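Local coordinates for protein (CD58) (Homo sapiens, PDB 1CCZ) that serves as the cell-surface adhesion ligand (LFA-3) of the lymphocyte receptor CD2, through an extracellular part built of two immunoglobulin-like domains, at residues A108-L122 with R132-T144. Sequence-based numbering, arbitrary orientation. Where two conformers were deposited one is given.
Sequences ATLTCEVLEGTDVEL and RSLRQKTMSYQWT. With NAG (2-acetamido-2-deoxy-beta-D-glucopyranose), chain D.
W143 lays its indole over A108. The methyl CB sits above the five-membered ring, 3.7 Å from its centroid and 20° off the normal, a CH-pi contact. CG of W143 lies between its own backbone N and carbonyl carbon (chi1 69°), which folds the ring back over A108 and the start of strand 109-113. There CE3 also meets L110 CB at 3.7 Å.

Strands 109-113 and 138-142 run antiparallel. L110 pairs with Y141 and C112 with M139, each pair through two backbone hydrogen bonds. Between these pairs, on the opposite face of the sheet, T111 OG1 and S140 OG share a hydrogen bond of 2.8 Å. Further along this face, a water links E113 OE1 to T138 OG1. T109 OG1 is hydrogen-bonded to N107 OD1, and only weakly to O6 of the N-acetylglucosamine.

On the other face, M139 turns aside at its last torsion (chi3 70°), bringing CE to L122 CB at 3.8 Å. This side is the domain interior, where C112 is disulfide-bonded to C152.

K137 stretches along the loop after strand 109-113. V114 CG1 touches its CG, and NZ donates to L115 O at 2.9 Å from above the carbonyl plane.

E121 OE1 lies over one guanidinium face of R135, 3.3 Å from NH1. In the conformer given, the D119 carboxylate lies over the opposite face. E121 OE1 and D119 OD1 are well out of plane, so charge alone acts. NH2 donates to backbone D119 O from above its carbonyl plane. E121 OE2 also pairs with K123.

Strands 109-113 and 138-142 belong to one sheet, 121-126 and 129-134 to the other, where L122 and L134 form a hydrogen-bonded pair. The contact thus spans both sheets of a C2-set immunoglobulin beta sandwich.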
ATOM      1  N   ALA A 108      22.982 -11.211 -24.180  1.00 34.40           N
ATOM      2  CA  ALA A 108      22.998  -9.921 -23.502  1.00 30.29           C
ATOM      3  C   ALA A 108      21.653  -9.535 -22.894  1.00 29.28           C
ATOM      4  O   ALA A 108      21.183  -8.407 -23.054  1.00 29.09           O
ATOM      5  CB  ALA A 108      23.458  -8.836 -24.455  1.00 30.13           C
ATOM      6  N   THR A 109      21.049 -10.473 -22.177  1.00 28.51           N
ATOM      7  CA  THR A 109      19.772 -10.224 -21.523  1.00 28.96           C
ATOM      8  C   THR A 109      19.926 -10.186 -20.011  1.00 27.68           C
ATOM      9  O   THR A 109      20.428 -11.128 -19.407  1.00 30.97           O
ATOM     10  CB  THR A 109      18.757 -11.313 -21.841  1.00 29.85           C
ATOM     11  OG1 THR A 109      18.572 -11.380 -23.256  1.00 32.37           O
ATOM     12  CG2 THR A 109      17.424 -11.007 -21.155  1.00 28.77           C
ATOM     13  N   LEU A 110      19.470  -9.095 -19.418  1.00 25.95           N
ATOM     14  CA  LEU A 110      19.514  -8.871 -17.984  1.00 27.12           C
ATOM     15  C   LEU A 110      18.088  -9.039 -17.450  1.00 28.80           C
ATOM     16  O   LEU A 110      17.145  -8.538 -18.051  1.00 28.15           O
ATOM     17  CB  LEU A 110      20.009  -7.445 -17.746  1.00 28.23           C
ATOM     18  CG  LEU A 110      19.928  -6.591 -16.477  1.00 28.92           C
ATOM     19  CD1 LEU A 110      18.648  -6.814 -15.716  1.00 30.02           C
ATOM     20  CD2 LEU A 110      21.141  -6.886 -15.643  1.00 28.73           C
ATOM     21  N   THR A 111      17.925  -9.757 -16.341  1.00 25.98           N
ATOM     22  CA  THR A 111      16.602  -9.929 -15.750  1.00 25.17           C
ATOM     23  C   THR A 111      16.603  -9.468 -14.308  1.00 26.43           C
ATOM     24  O   THR A 111      17.574  -9.679 -13.579  1.00 24.89           O
ATOM     25  CB  THR A 111      16.143 -11.379 -15.742  1.00 25.35           C
ATOM     26  OG1 THR A 111      16.046 -11.852 -17.083  1.00 26.25           O
ATOM     27  CG2 THR A 111      14.777 -11.501 -15.052  1.00 21.86           C
ATOM     28  N   CYS A 112      15.513  -8.821 -13.909  1.00 24.69           N
ATOM     29  CA  CYS A 112      15.343  -8.359 -12.545  1.00 23.23           C
ATOM     30  C   CYS A 112      14.046  -9.005 -12.047  1.00 23.66           C
ATOM     31  O   CYS A 112      13.097  -9.149 -12.811  1.00 23.91           O
ATOM     32  CB  CYS A 112      15.213  -6.839 -12.485  1.00 20.62           C
ATOM     33  SG  CYS A 112      14.847  -6.320 -10.780  1.00 28.04           S
ATOM     34  N   GLU A 113      14.006  -9.416 -10.787  1.00 21.34           N
ATOM     35  CA  GLU A 113      12.795 -10.012 -10.246  1.00 19.95           C
ATOM     36  C   GLU A 113      12.690  -9.698  -8.769  1.00 22.52           C
ATOM     37  O   GLU A 113      13.663  -9.283  -8.141  1.00 21.05           O
ATOM     38  CB  GLU A 113      12.809 -11.510 -10.470  1.00 23.38           C
ATOM     39  CG  GLU A 113      13.861 -12.233  -9.667  1.00 25.04           C
ATOM     40  CD  GLU A 113      13.537 -13.706  -9.514  1.00 28.29           C
ATOM     41  OE1 GLU A 113      13.305 -14.372 -10.539  1.00 26.78           O
ATOM     42  OE2 GLU A 113      13.508 -14.197  -8.364  1.00 29.00           O
ATOM     43  N   VAL A 114      11.502  -9.870  -8.205  1.00 20.50           N
ATOM     44  CA  VAL A 114      11.312  -9.587  -6.792  1.00 19.38           C
ATOM     45  C   VAL A 114      10.263 -10.587  -6.357  1.00 21.69           C
ATOM     46  O   VAL A 114       9.311 -10.842  -7.092  1.00 20.67           O
ATOM     47  CB  VAL A 114      10.877  -8.094  -6.550  1.00 20.42           C
ATOM     48  CG1 VAL A 114       9.499  -7.815  -7.142  1.00 19.45           C
ATOM     49  CG2 VAL A 114      10.910  -7.772  -5.055  1.00 17.38           C
ATOM     50  N   LEU A 115      10.465 -11.183  -5.183  1.00 20.94           N
ATOM     51  CA  LEU A 115       9.553 -12.209  -4.670  1.00 20.13           C
ATOM     52  C   LEU A 115       8.283 -11.698  -4.006  1.00 19.66           C
ATOM     53  O   LEU A 115       7.181 -12.083  -4.375  1.00 20.70           O
ATOM     54  CB  LEU A 115      10.284 -13.122  -3.675  1.00 19.78           C
ATOM     55  CG  LEU A 115       9.516 -14.344  -3.159  1.00 20.78           C
ATOM     56  CD1 LEU A 115       9.103 -15.220  -4.328  1.00 17.99           C
ATOM     57  CD2 LEU A 115      10.398 -15.118  -2.180  1.00 17.68           C
ATOM     58  N   GLU A 116       8.445 -10.837  -3.017  1.00 20.92           N
ATOM     59  CA  GLU A 116       7.317 -10.329  -2.267  1.00 21.61           C
ATOM     60  C   GLU A 116       6.845  -8.950  -2.713  1.00 24.26           C
ATOM     61  O   GLU A 116       7.590  -8.187  -3.333  1.00 25.93           O
ATOM     62  CB  GLU A 116       7.677 -10.276  -0.776  1.00 21.71           C
ATOM     63  CG  GLU A 116       8.119 -11.588  -0.180  1.00 23.21           C
ATOM     64  CD  GLU A 116       8.465 -11.450   1.273  1.00 28.07           C
ATOM     65  OE1 GLU A 116       7.572 -11.062   2.053  1.00 33.77           O
ATOM     66  OE2 GLU A 116       9.623 -11.726   1.644  1.00 31.94           O
ATOM     67  N   GLY A 117       5.595  -8.640  -2.371  1.00 23.27           N
ATOM     68  CA  GLY A 117       5.014  -7.358  -2.703  1.00 21.44           C
ATOM     69  C   GLY A 117       3.692  -7.463  -3.432  1.00 23.55           C
ATOM     70  O   GLY A 117       3.491  -8.371  -4.250  1.00 23.84           O
ATOM     71  N   THR A 118       2.790  -6.531  -3.121  1.00 23.49           N
ATOM     72  CA  THR A 118       1.484  -6.465  -3.761  1.00 25.74           C
ATOM     73  C   THR A 118       1.530  -5.339  -4.815  1.00 24.86           C
ATOM     74  O   THR A 118       2.061  -4.264  -4.540  1.00 23.72           O
ATOM     75  CB  THR A 118       0.364  -6.125  -2.730  1.00 25.27           C
ATOM     76  OG1 THR A 118       0.444  -6.997  -1.605  1.00 30.25           O
ATOM     77  CG2 THR A 118      -0.984  -6.306  -3.352  1.00 31.85           C
ATOM     78  N   ASP A 119       0.968  -5.577  -5.999  1.00 26.74           N
ATOM     79  CA  ASP A 119       0.937  -4.563  -7.072  1.00 31.34           C
ATOM     80  C   ASP A 119       2.285  -3.881  -7.225  1.00 28.77           C
ATOM     81  O   ASP A 119       2.426  -2.659  -7.129  1.00 29.36           O
ATOM     82  CB  ASP A 119      -0.130  -3.494  -6.805  1.00 34.09           C
ATOM     83  CG  ASP A 119      -0.781  -2.989  -8.088  0.50 33.50           C
ATOM     84  OD1 ASP A 119      -0.666  -3.661  -9.143  0.50 31.16           O
ATOM     85  OD2 ASP A 119      -1.411  -1.917  -8.035  0.50 34.98           O
ATOM     86  N   VAL A 120       3.276  -4.708  -7.477  1.00 29.05           N
ATOM     87  CA  VAL A 120       4.632  -4.264  -7.617  1.00 27.77           C
ATOM     88  C   VAL A 120       4.958  -3.822  -9.042  1.00 28.61           C
ATOM     89  O   VAL A 120       4.426  -4.340 -10.022  1.00 27.47           O
ATOM     90  CB  VAL A 120       5.582  -5.421  -7.207  1.00 27.27           C
ATOM     91  CG1 VAL A 120       7.042  -5.038  -7.417  1.00 28.44           C
ATOM     92  CG2 VAL A 120       5.328  -5.786  -5.764  1.00 23.08           C
ATOM     93  N   GLU A 121       5.849  -2.849  -9.127  1.00 29.25           N
ATOM     94  CA  GLU A 121       6.352  -2.355 -10.386  1.00 29.75           C
ATOM     95  C   GLU A 121       7.879  -2.462 -10.243  1.00 26.94           C
ATOM     96  O   GLU A 121       8.434  -2.099  -9.204  1.00 25.84           O
ATOM     97  CB  GLU A 121       5.960  -0.896 -10.561  1.00 31.58           C
ATOM     98  CG  GLU A 121       6.275  -0.333 -11.909  1.00 44.36           C
ATOM     99  CD  GLU A 121       5.596   1.011 -12.139  1.00 53.33           C
ATOM    100  OE1 GLU A 121       4.347   1.034 -12.343  1.00 57.69           O
ATOM    101  OE2 GLU A 121       6.318   2.037 -12.110  1.00 54.91           O
ATOM    102  N   LEU A 122       8.549  -2.981 -11.262  1.00 23.32           N
ATOM    103  CA  LEU A 122      10.005  -3.069 -11.257  1.00 21.08           C
ATOM    104  C   LEU A 122      10.473  -1.937 -12.178  1.00 23.07           C
ATOM    105  O   LEU A 122       9.893  -1.722 -13.257  1.00 21.76           O
ATOM    106  CB  LEU A 122      10.464  -4.417 -11.816  1.00 19.38           C
ATOM    107  CG  LEU A 122      10.253  -5.623 -10.892  1.00 19.84           C
ATOM    108  CD1 LEU A 122      10.732  -6.886 -11.599  1.00 21.32           C
ATOM    109  CD2 LEU A 122      11.003  -5.414  -9.566  1.00 20.95           C
ATOM    110  N   ARG A 132      13.389   1.248 -18.238  1.00 27.59           N
ATOM    111  CA  ARG A 132      12.039   0.713 -18.325  1.00 27.78           C
ATOM    112  C   ARG A 132      11.385   0.412 -16.980  1.00 27.01           C
ATOM    113  O   ARG A 132      12.048   0.381 -15.954  1.00 26.79           O
ATOM    114  CB  ARG A 132      11.993  -0.517 -19.256  1.00 29.71           C
ATOM    115  CG  ARG A 132      12.735  -1.778 -18.862  1.00 28.42           C
ATOM    116  CD  ARG A 132      12.347  -2.904 -19.862  1.00 31.09           C
ATOM    117  NE  ARG A 132      10.874  -3.060 -19.893  0.50 27.28           N
ATOM    118  CZ  ARG A 132      10.187  -4.199 -20.031  0.50 24.41           C
ATOM    119  NH1 ARG A 132      10.763  -5.384 -20.161  0.50 22.86           N
ATOM    120  NH2 ARG A 132       8.878  -4.147 -20.035  0.50 29.24           N
ATOM    121  N   SER A 133      10.059   0.278 -17.002  1.00 27.88           N
ATOM    122  CA  SER A 133       9.239  -0.034 -15.830  1.00 24.87           C
ATOM    123  C   SER A 133       8.225  -1.067 -16.294  1.00 25.36           C
ATOM    124  O   SER A 133       7.772  -1.031 -17.435  1.00 25.85           O
ATOM    125  CB  SER A 133       8.492   1.188 -15.334  1.00 24.21           C
ATOM    126  OG  SER A 133       9.391   2.148 -14.827  1.00 26.01           O
ATOM    127  N   LEU A 134       7.890  -2.006 -15.422  1.00 24.88           N
ATOM    128  CA  LEU A 134       6.925  -3.043 -15.756  1.00 23.72           C
ATOM    129  C   LEU A 134       6.165  -3.415 -14.494  1.00 26.96           C
ATOM    130  O   LEU A 134       6.760  -3.627 -13.438  1.00 26.64           O
ATOM    131  CB  LEU A 134       7.645  -4.266 -16.314  1.00 24.15           C
ATOM    132  CG  LEU A 134       6.766  -5.347 -16.921  1.00 28.26           C
ATOM    133  CD1 LEU A 134       6.047  -4.828 -18.173  1.00 30.36           C
ATOM    134  CD2 LEU A 134       7.639  -6.530 -17.257  1.00 30.59           C
ATOM    135  N   ARG A 135       4.840  -3.456 -14.596  1.00 30.09           N
ATOM    136  CA  ARG A 135       3.993  -3.812 -13.461  1.00 31.85           C
ATOM    137  C   ARG A 135       3.985  -5.351 -13.423  1.00 32.59           C
ATOM    138  O   ARG A 135       3.001  -5.991 -13.761  1.00 33.31           O
ATOM    139  CB  ARG A 135       2.589  -3.241 -13.687  1.00 33.72           C
ATOM    140  CG  ARG A 135       1.616  -3.427 -12.542  1.00 43.83           C
ATOM    141  CD  ARG A 135       1.022  -2.094 -12.078  1.00 51.49           C
ATOM    142  NE  ARG A 135       1.608  -1.672 -10.806  1.00 59.58           N
ATOM    143  CZ  ARG A 135       1.715  -0.409 -10.394  1.00 61.93           C
ATOM    144  NH1 ARG A 135       1.274   0.590 -11.145  1.00 61.95           N
ATOM    145  NH2 ARG A 135       2.281  -0.144  -9.223  1.00 63.11           N
ATOM    146  N   GLN A 136       5.114  -5.935 -13.039  1.00 30.13           N
ATOM    147  CA  GLN A 136       5.274  -7.387 -12.979  1.00 30.16           C
ATOM    148  C   GLN A 136       6.362  -7.682 -11.953  1.00 28.62           C
ATOM    149  O   GLN A 136       7.073  -6.769 -11.538  1.00 26.60           O
ATOM    150  CB  GLN A 136       5.768  -7.919 -14.307  1.00 34.61           C
ATOM    151  CG  GLN A 136       4.751  -8.043 -15.371  1.00 46.13           C
ATOM    152  CD  GLN A 136       5.166  -9.091 -16.385  1.00 55.21           C
ATOM    153  OE1 GLN A 136       4.447  -9.350 -17.358  1.00 62.36           O
ATOM    154  NE2 GLN A 136       6.343  -9.707 -16.169  1.00 55.45           N
ATOM    155  N   LYS A 137       6.514  -8.950 -11.571  1.00 24.62           N
ATOM    156  CA  LYS A 137       7.544  -9.295 -10.599  1.00 25.56           C
ATOM    157  C   LYS A 137       8.817  -9.841 -11.250  1.00 25.92           C
ATOM    158  O   LYS A 137       9.756 -10.284 -10.580  1.00 25.75           O
ATOM    159  CB  LYS A 137       6.980 -10.243  -9.543  1.00 22.61           C
ATOM    160  CG  LYS A 137       6.218  -9.460  -8.490  1.00 22.22           C
ATOM    161  CD  LYS A 137       5.893 -10.347  -7.335  1.00 24.50           C
ATOM    162  CE  LYS A 137       5.127  -9.600  -6.303  1.00 23.51           C
ATOM    163  NZ  LYS A 137       4.827 -10.552  -5.225  1.00 22.45           N
ATOM    164  N   THR A 138       8.835  -9.816 -12.575  1.00 26.69           N
ATOM    165  CA  THR A 138      10.024 -10.184 -13.315  1.00 25.58           C
ATOM    166  C   THR A 138      10.029  -9.262 -14.540  1.00 26.56           C
ATOM    167  O   THR A 138       8.969  -8.903 -15.070  1.00 24.97           O
ATOM    168  CB  THR A 138      10.058 -11.670 -13.689  1.00 26.16           C
ATOM    169  OG1 THR A 138      11.342 -11.965 -14.244  1.00 28.10           O
ATOM    170  CG2 THR A 138       8.981 -12.026 -14.696  1.00 27.06           C
ATOM    171  N   MET A 139      11.219  -8.833 -14.945  1.00 25.32           N
ATOM    172  CA  MET A 139      11.379  -7.912 -16.072  1.00 25.33           C
ATOM    173  C   MET A 139      12.725  -8.167 -16.695  1.00 26.58           C
ATOM    174  O   MET A 139      13.712  -8.234 -15.990  1.00 25.89           O
ATOM    175  CB  MET A 139      11.346  -6.476 -15.565  1.00 25.95           C
ATOM    176  CG  MET A 139      11.625  -5.414 -16.632  1.00 30.50           C
ATOM    177  SD  MET A 139      11.310  -3.729 -15.987  1.00 33.52           S
ATOM    178  CE  MET A 139      12.659  -3.581 -14.861  1.00 30.71           C
ATOM    179  N   SER A 140      12.775  -8.311 -18.011  1.00 26.24           N
ATOM    180  CA  SER A 140      14.044  -8.555 -18.682  1.00 27.66           C
ATOM    181  C   SER A 140      14.392  -7.404 -19.599  1.00 29.78           C
ATOM    182  O   SER A 140      13.518  -6.636 -20.000  1.00 32.02           O
ATOM    183  CB  SER A 140      13.970  -9.851 -19.461  1.00 26.90           C
ATOM    184  OG  SER A 140      13.867 -10.936 -18.553  1.00 31.38           O
ATOM    185  N   TYR A 141      15.667  -7.282 -19.938  1.00 29.84           N
ATOM    186  CA  TYR A 141      16.105  -6.186 -20.785  1.00 32.25           C
ATOM    187  C   TYR A 141      17.358  -6.588 -21.540  1.00 32.47           C
ATOM    188  O   TYR A 141      18.297  -7.124 -20.953  1.00 31.70           O
ATOM    189  CB  TYR A 141      16.370  -4.947 -19.916  1.00 32.36           C
ATOM    190  CG  TYR A 141      17.117  -3.839 -20.619  1.00 41.11           C
ATOM    191  CD1 TYR A 141      16.439  -2.841 -21.333  1.00 43.03           C
ATOM    192  CD2 TYR A 141      18.509  -3.778 -20.564  1.00 43.48           C
ATOM    193  CE1 TYR A 141      17.140  -1.813 -21.973  1.00 44.58           C
ATOM    194  CE2 TYR A 141      19.212  -2.763 -21.194  1.00 45.89           C
ATOM    195  CZ  TYR A 141      18.529  -1.785 -21.894  1.00 46.12           C
ATOM    196  OH  TYR A 141      19.258  -0.777 -22.493  1.00 51.68           O
ATOM    197  N   GLN A 142      17.355  -6.349 -22.848  1.00 33.31           N
ATOM    198  CA  GLN A 142      18.507  -6.675 -23.684  1.00 36.81           C
ATOM    199  C   GLN A 142      19.394  -5.430 -23.672  1.00 35.46           C
ATOM    200  O   GLN A 142      18.988  -4.369 -24.153  1.00 33.64           O
ATOM    201  CB  GLN A 142      18.037  -7.005 -25.095  1.00 41.22           C
ATOM    202  CG  GLN A 142      17.984  -8.494 -25.387  1.00 51.64           C
ATOM    203  CD  GLN A 142      18.632  -8.825 -26.723  1.00 60.52           C
ATOM    204  OE1 GLN A 142      18.393  -8.134 -27.722  1.00 68.69           O
ATOM    205  NE2 GLN A 142      19.456  -9.865 -26.751  1.00 61.93           N
ATOM    206  N   TRP A 143      20.594  -5.538 -23.103  1.00 33.52           N
ATOM    207  CA  TRP A 143      21.429  -4.351 -23.022  1.00 32.64           C
ATOM    208  C   TRP A 143      22.183  -3.994 -24.300  1.00 33.39           C
ATOM    209  O   TRP A 143      22.475  -4.845 -25.147  1.00 31.46           O
ATOM    210  CB  TRP A 143      22.394  -4.440 -21.819  1.00 31.66           C
ATOM    211  CG  TRP A 143      23.490  -5.471 -21.926  1.00 30.91           C
ATOM    212  CD1 TRP A 143      24.644  -5.377 -22.669  1.00 30.76           C
ATOM    213  CD2 TRP A 143      23.554  -6.737 -21.248  1.00 27.87           C
ATOM    214  NE1 TRP A 143      25.415  -6.502 -22.496  1.00 30.23           N
ATOM    215  CE2 TRP A 143      24.778  -7.356 -21.632  1.00 29.62           C
ATOM    216  CE3 TRP A 143      22.701  -7.407 -20.356  1.00 24.65           C
ATOM    217  CZ2 TRP A 143      25.171  -8.617 -21.156  1.00 24.94           C
ATOM    218  CZ3 TRP A 143      23.091  -8.660 -19.878  1.00 25.21           C
ATOM    219  CH2 TRP A 143      24.319  -9.252 -20.282  1.00 26.55           C
ATOM    220  N   THR A 144      22.477  -2.711 -24.435  1.00 34.40           N
ATOM    221  CA  THR A 144      23.197  -2.228 -25.594  1.00 37.66           C
ATOM    222  C   THR A 144      24.631  -1.933 -25.178  1.00 39.32           C
ATOM    223  O   THR A 144      25.542  -2.011 -25.994  1.00 41.58           O
ATOM    224  CB  THR A 144      22.534  -0.957 -26.156  1.00 38.10           C
ATOM    225  OG1 THR A 144      22.758   0.156 -25.272  1.00 42.12           O
ATOM    226  CG2 THR A 144      21.044  -1.178 -26.303  1.00 40.62           C
TER
HETATM  227  C1  NAG D 503      18.487 -15.617 -23.870  1.00 61.75           C
HETATM  228  C2  NAG D 503      18.202 -16.073 -22.431  1.00 65.09           C
HETATM  229  C3  NAG D 503      16.712 -16.367 -22.297  1.00 66.77           C
HETATM  230  C4  NAG D 503      15.883 -15.145 -22.733  1.00 66.33           C
HETATM  231  C5  NAG D 503      16.322 -14.631 -24.111  1.00 64.80           C
HETATM  232  C6  NAG D 503      15.671 -13.305 -24.444  1.00 62.81           C
HETATM  233  C7  NAG D 503      19.238 -18.282 -22.767  1.00 73.77           C
HETATM  234  C8  NAG D 503      20.072 -19.409 -22.161  1.00 71.78           C
HETATM  235  N2  NAG D 503      18.993 -17.223 -21.990  1.00 69.05           N
HETATM  236  O3  NAG D 503      16.419 -16.684 -20.943  1.00 68.82           O
HETATM  237  O4  NAG D 503      14.504 -15.488 -22.784  1.00 70.38           O
HETATM  238  O5  NAG D 503      17.749 -14.418 -24.142  1.00 63.07           O
HETATM  239  O6  NAG D 503      16.336 -12.665 -25.520  1.00 63.29           O
HETATM  240  O7  NAG D 503      18.841 -18.385 -23.930  1.00 78.28           O
HETATM  241  O   HOH W   1      12.782 -13.913 -13.136  1.00 29.83           O